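Long-range contacts in protein Ves (Pseudomonas fluorescens, PDB 5V00), which is a bicupin of the HutD family involved in histidine utilization, whose molecular function is unknown and which probably binds a small ligand in its cupin barrel: residues 48-53 / 115-120; 65-70 / 95-100. One frame throughout, in Å; residues are numbered along the deposited sequence. Where two conformers were deposited one is given.

Interaction 1. Residues 48-53 / 115-120. With FMT (formic acid), chain I.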
# COMPACT_ATOMS: atom_id res chain seq x y z
N ARG B 48 9.46 -4.65 -6.54
CA ARG B 48 9.22 -3.52 -5.75
C ARG B 48 9.15 -2.29 -6.66
O ARG B 48 9.90 -2.19 -7.59
CB ARG B 48 10.31 -3.33 -4.66
CG ARG B 48 10.40 -4.44 -3.60
CD ARG B 48 11.45 -4.22 -2.48
NE ARG B 48 11.36 -5.38 -1.58
CZ ARG B 48 12.09 -5.54 -0.48
NH1 ARG B 48 12.97 -4.61 -0.13
NH2 ARG B 48 11.91 -6.59 0.29
N LEU B 49 8.22 -1.40 -6.36
CA LEU B 49 8.06 -0.12 -7.09
C LEU B 49 8.27 0.99 -6.10
O LEU B 49 7.70 0.96 -4.98
CB LEU B 49 6.65 -0.02 -7.67
CG LEU B 49 6.47 0.78 -8.90
CD1 LEU B 49 7.25 0.15 -10.06
CD2 LEU B 49 4.96 0.82 -9.24
N SER B 50 9.04 2.03 -6.47
CA SER B 50 9.34 3.13 -5.57
C SER B 50 9.70 4.40 -6.33
O SER B 50 9.91 4.36 -7.52
CB SER B 50 10.50 2.75 -4.62
OG SER B 50 11.71 2.48 -5.31
N ILE B 51 9.80 5.48 -5.61
CA ILE B 51 10.37 6.71 -6.14
C ILE B 51 11.63 7.00 -5.30
O ILE B 51 11.56 7.09 -4.05
CB ILE B 51 9.40 7.84 -6.07
CG1 ILE B 51 8.14 7.59 -6.90
CG2 ILE B 51 10.06 9.13 -6.63
CD1 ILE B 51 7.04 8.61 -6.71
N ALA B 52 12.74 7.29 -5.97
CA ALA B 52 14.03 7.60 -5.29
C ALA B 52 14.31 9.04 -5.53
O ALA B 52 14.17 9.51 -6.66
CB ALA B 52 15.14 6.75 -5.85
N ASP B 53 14.58 9.81 -4.46
CA ASP B 53 15.07 11.19 -4.55
C ASP B 53 16.58 11.11 -4.46
O ASP B 53 17.08 10.61 -3.43
CB ASP B 53 14.60 12.02 -3.37
CG ASP B 53 13.20 12.55 -3.55
OD1 ASP B 53 12.33 11.80 -4.07
OD2 ASP B 53 12.92 13.70 -3.25
N ASP B 115 13.57 9.67 -9.44
CA ASP B 115 13.51 8.53 -10.36
C ASP B 115 12.33 7.58 -10.00
O ASP B 115 12.13 7.33 -8.77
CB ASP B 115 14.69 7.69 -10.30
CG ASP B 115 15.93 8.31 -11.06
OD1 ASP B 115 15.71 9.33 -11.68
OD2 ASP B 115 17.06 7.75 -10.87
N PHE B 116 11.60 7.12 -11.02
CA PHE B 116 10.62 6.01 -10.82
C PHE B 116 11.34 4.72 -10.99
O PHE B 116 11.97 4.48 -12.04
CB PHE B 116 9.47 6.19 -11.81
CG PHE B 116 8.47 5.10 -11.78
CD1 PHE B 116 7.70 4.89 -10.65
CD2 PHE B 116 8.29 4.32 -12.88
CE1 PHE B 116 6.73 3.88 -10.68
CE2 PHE B 116 7.35 3.27 -12.90
CZ PHE B 116 6.51 3.11 -11.79
N ASN B 117 11.36 3.87 -9.94
CA ASN B 117 12.14 2.66 -9.89
C ASN B 117 11.32 1.37 -9.89
O ASN B 117 10.48 1.20 -8.98
CB ASN B 117 12.95 2.62 -8.59
CG ASN B 117 14.21 3.57 -8.59
OD1 ASN B 117 14.49 4.30 -9.55
ND2 ASN B 117 14.97 3.55 -7.47
N LEU B 118 11.56 0.50 -10.86
CA LEU B 118 11.13 -0.88 -10.81
C LEU B 118 12.31 -1.76 -10.53
O LEU B 118 13.37 -1.65 -11.22
CB LEU B 118 10.50 -1.31 -12.13
CG LEU B 118 10.23 -2.74 -12.36
CD1 LEU B 118 9.19 -3.23 -11.36
CD2 LEU B 118 9.77 -3.00 -13.76
N ILE B 119 12.18 -2.68 -9.59
CA ILE B 119 13.15 -3.76 -9.48
C ILE B 119 12.43 -5.09 -9.33
O ILE B 119 11.38 -5.16 -8.62
CB ILE B 119 14.09 -3.49 -8.32
CG1 ILE B 119 15.14 -4.59 -8.17
CG2 ILE B 119 13.33 -3.35 -6.99
CD1 ILE B 119 16.23 -4.21 -7.19
N TYR B 120 12.91 -6.11 -10.02
CA TYR B 120 12.29 -7.45 -9.90
C TYR B 120 13.30 -8.54 -10.03
O TYR B 120 14.36 -8.36 -10.64
CB TYR B 120 11.17 -7.65 -10.93
CG TYR B 120 11.64 -7.74 -12.36
CD1 TYR B 120 11.86 -6.60 -13.15
CD2 TYR B 120 11.85 -8.94 -12.93
CE1 TYR B 120 12.42 -6.70 -14.41
CE2 TYR B 120 12.28 -9.08 -14.24
CZ TYR B 120 12.59 -7.92 -14.98
OH TYR B 120 13.07 -8.03 -16.26
C FMT I . 19.02 4.29 -6.62
O1 FMT I . 17.99 4.33 -7.35
O2 FMT I . 19.51 3.09 -6.22
O HOH W 1 14.26 2.55 -4.80

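Interaction 2. Residues 65-70 / 95-100. With FMT (formic acid), chain I.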
# COMPACT_ATOMS: atom_id res chain seq x y z
N GLY B 65 21.41 -10.21 -8.54
CA GLY B 65 20.38 -11.14 -9.02
C GLY B 65 19.06 -10.50 -9.47
O GLY B 65 18.12 -11.24 -9.89
N TYR B 66 18.91 -9.20 -9.28
CA TYR B 66 17.67 -8.49 -9.62
C TYR B 66 17.89 -7.75 -10.93
O TYR B 66 19.02 -7.42 -11.28
CB TYR B 66 17.29 -7.50 -8.55
CG TYR B 66 16.82 -8.25 -7.28
CD1 TYR B 66 17.71 -8.58 -6.28
CD2 TYR B 66 15.49 -8.69 -7.15
CE1 TYR B 66 17.31 -9.26 -5.12
CE2 TYR B 66 15.08 -9.37 -6.00
CZ TYR B 66 16.01 -9.68 -5.03
OH TYR B 66 15.63 -10.35 -3.88
N GLN B 67 16.80 -7.47 -11.62
CA GLN B 67 16.81 -6.56 -12.79
C GLN B 67 16.22 -5.23 -12.37
O GLN B 67 15.21 -5.18 -11.69
CB GLN B 67 15.99 -7.16 -13.94
CG GLN B 67 15.78 -6.26 -15.13
CD GLN B 67 17.09 -6.16 -15.95
OE1 GLN B 67 17.66 -7.17 -16.31
NE2 GLN B 67 17.49 -4.94 -16.28
N ARG B 68 16.78 -4.11 -12.84
CA ARG B 68 16.28 -2.77 -12.54
C ARG B 68 15.87 -2.06 -13.81
O ARG B 68 16.46 -2.29 -14.88
CB ARG B 68 17.30 -1.93 -11.84
CG ARG B 68 17.79 -2.53 -10.51
CD ARG B 68 18.55 -1.56 -9.67
NE ARG B 68 17.81 -0.35 -9.33
CZ ARG B 68 18.23 0.64 -8.57
NH1 ARG B 68 19.53 0.74 -8.15
NH2 ARG B 68 17.42 1.62 -8.36
N VAL B 69 14.80 -1.26 -13.71
CA VAL B 69 14.50 -0.30 -14.75
C VAL B 69 14.18 0.99 -14.04
O VAL B 69 13.21 1.09 -13.25
CB VAL B 69 13.31 -0.72 -15.68
CG1 VAL B 69 13.18 0.31 -16.83
CG2 VAL B 69 13.49 -2.13 -16.20
N ILE B 70 14.91 2.06 -14.36
CA ILE B 70 14.71 3.33 -13.71
C ILE B 70 14.38 4.42 -14.74
O ILE B 70 14.74 4.29 -15.90
CB ILE B 70 15.92 3.76 -12.83
CG1 ILE B 70 17.09 4.21 -13.68
CG2 ILE B 70 16.37 2.62 -11.89
CD1 ILE B 70 18.25 4.68 -12.85
N PRO B 95 13.20 5.49 -20.05
CA PRO B 95 13.53 4.38 -19.21
C PRO B 95 14.91 3.77 -19.47
O PRO B 95 15.38 3.78 -20.61
CB PRO B 95 12.41 3.37 -19.51
CG PRO B 95 12.10 3.66 -20.91
CD PRO B 95 12.18 5.14 -21.05
N PHE B 96 15.55 3.26 -18.44
CA PHE B 96 16.93 2.68 -18.54
C PHE B 96 17.00 1.41 -17.72
O PHE B 96 16.76 1.47 -16.49
CB PHE B 96 18.01 3.67 -18.07
CG PHE B 96 19.38 3.07 -18.15
CD1 PHE B 96 19.87 2.62 -19.36
CD2 PHE B 96 20.11 2.82 -17.01
CE1 PHE B 96 21.14 2.00 -19.46
CE2 PHE B 96 21.32 2.18 -17.10
CZ PHE B 96 21.85 1.78 -18.27
N ALA B 97 17.29 0.31 -18.39
CA ALA B 97 17.43 -0.99 -17.76
C ALA B 97 18.86 -1.34 -17.43
O ALA B 97 19.74 -1.19 -18.29
CB ALA B 97 16.88 -2.05 -18.66
N PHE B 98 19.10 -1.86 -16.24
CA PHE B 98 20.43 -2.41 -15.88
C PHE B 98 20.33 -3.49 -14.84
O PHE B 98 19.32 -3.60 -14.14
CB PHE B 98 21.35 -1.29 -15.40
CG PHE B 98 20.88 -0.56 -14.22
CD1 PHE B 98 19.90 0.41 -14.33
CD2 PHE B 98 21.45 -0.76 -12.97
CE1 PHE B 98 19.53 1.17 -13.25
CE2 PHE B 98 21.09 0.00 -11.91
CZ PHE B 98 20.14 0.97 -12.01
N ARG B 99 21.38 -4.29 -14.77
CA ARG B 99 21.44 -5.36 -13.76
C ARG B 99 21.76 -4.85 -12.41
O ARG B 99 22.58 -3.94 -12.22
CB ARG B 99 22.42 -6.47 -14.17
CG ARG B 99 22.17 -7.17 -15.50
CD ARG B 99 23.46 -7.87 -16.01
NE ARG B 99 23.90 -8.87 -15.02
CZ ARG B 99 23.60 -10.17 -15.04
NH1 ARG B 99 22.89 -10.72 -16.04
NH2 ARG B 99 24.03 -10.96 -14.05
N GLY B 100 21.11 -5.46 -11.39
CA GLY B 100 21.33 -5.09 -10.00
C GLY B 100 22.81 -5.47 -9.55
O GLY B 100 23.30 -4.83 -8.63
C FMT I . 19.02 4.29 -6.62
O1 FMT I . 17.99 4.33 -7.35
O2 FMT I . 19.51 3.09 -6.22

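Interaction 1. Residues 48-53 / 115-120
Residues 48-53 and 115-120 run antiparallel at 147°, their axes approaching to 4.7 Å, with three hydrogen-bonded pairs, Arg48-Ile119, Ser50-Asn117 and Ala52-Asp115, each closed by two backbone bonds. In the gaps between these pairs the CA atoms of Leu49 and Ile51 donate CA-H...O contacts to the carbonyls of Asn117 and Asp115. The face bearing Leu49, Ile51, Phe116 and Leu118 is apolar. Leu49 and Phe116 form a diagonal pair across the strands: both carry CG anti to the backbone N (chi1 -151° and 176°), which slants the two side chains together until Leu49 CD1 lies 3.5 Å from Phe116 CZ. Leu49 CD1 also touches Leu118 CD1 at 4.1 Å. Strand 184-191 covers this face through Ile187 and Cys185, and the Phe116 ring also stacks with Phe148, so the pair is buried between two sheets.

The opposite face, with Ser50, Ala52, Asn117 and Ile119, is more polar. Ser50 OG lies 3.5 Å from Asn117 CB, and one water bridges the two residues, 2.6 Å from Ser50 OG and accepting from Asn117 ND2 at 2.9 Å. Asn117 ND2 also donates to formate O1 at 3.1 Å, and Ala52 CB packs 3.6 Å from Asn117 ND2. Water and formate thus help set the rotation of the amide, and Arg68 holds the same formate. Two central strands of an antiparallel cupin sheet meet here, one face packed against the neighbouring five-stranded sheet and the other lining a pocket in which a formate, probably from the crystallisation liquor, is bound.

Interaction 2. Residues 65-70 / 95-100
At the edge of the six-stranded cupin sheet, strand 96-99 pairs antiparallel with strand 67-70 and helps position an arginine that grips a bound formate. Arg68 and Phe98, a hydrogen-bonded pair, lie side by side and point the same way. With CG between its backbone N and carbonyl carbon (chi1 60°), Phe98 swings its ring beneath the arginine: Arg68 CB sits over the ring face, 4.0 Å from the centroid, in a CH-pi contact. Farther out, Phe98 CZ lies over one face of the guanidinium, the two planes 45° apart. Ile70 CG2 meets Phe98 CE1 at 3.7 Å, giving the ring a second neighbour from the same strand. This face probably lines the pocket of the cupin barrel, where Arg68 NH1 donates to formate O2 at 3.0 Å and NH2 to O1 at 2.9 Å, a bidentate grip probably strengthened by opposite charge. On the other face, the bent chain of Gln67 brings NE2 to its neighbour's carbonyl, Arg68 O, at 3.2 Å. Phe98 N reaches that oxygen from the opposite face of its plane, so two donors share it. Beyond the strand pairing, Gly100 N bonds to Tyr66 O at 2.9 Å.

How the interactions relate
Both interactions belong to one antiparallel sheet, their centres about 10 Å apart. Across it strand 47-54 is followed by 113-120, 67-74 and the outermost strand 96-99, so interaction 1 lies near the middle and interaction 2 at the edge. Along the chain, both segments of interaction 2 fall between those of interaction 1. Strands 113-120 and 67-74 join the two directly, with probable backbone hydrogen bonds from Gln67 N to Tyr120 O and from Val69 N to Leu118 O. Asn117 and Arg68 converge on one formate, probably from the crystallisation liquor; its position is consistent with a site for a small acidic ligand.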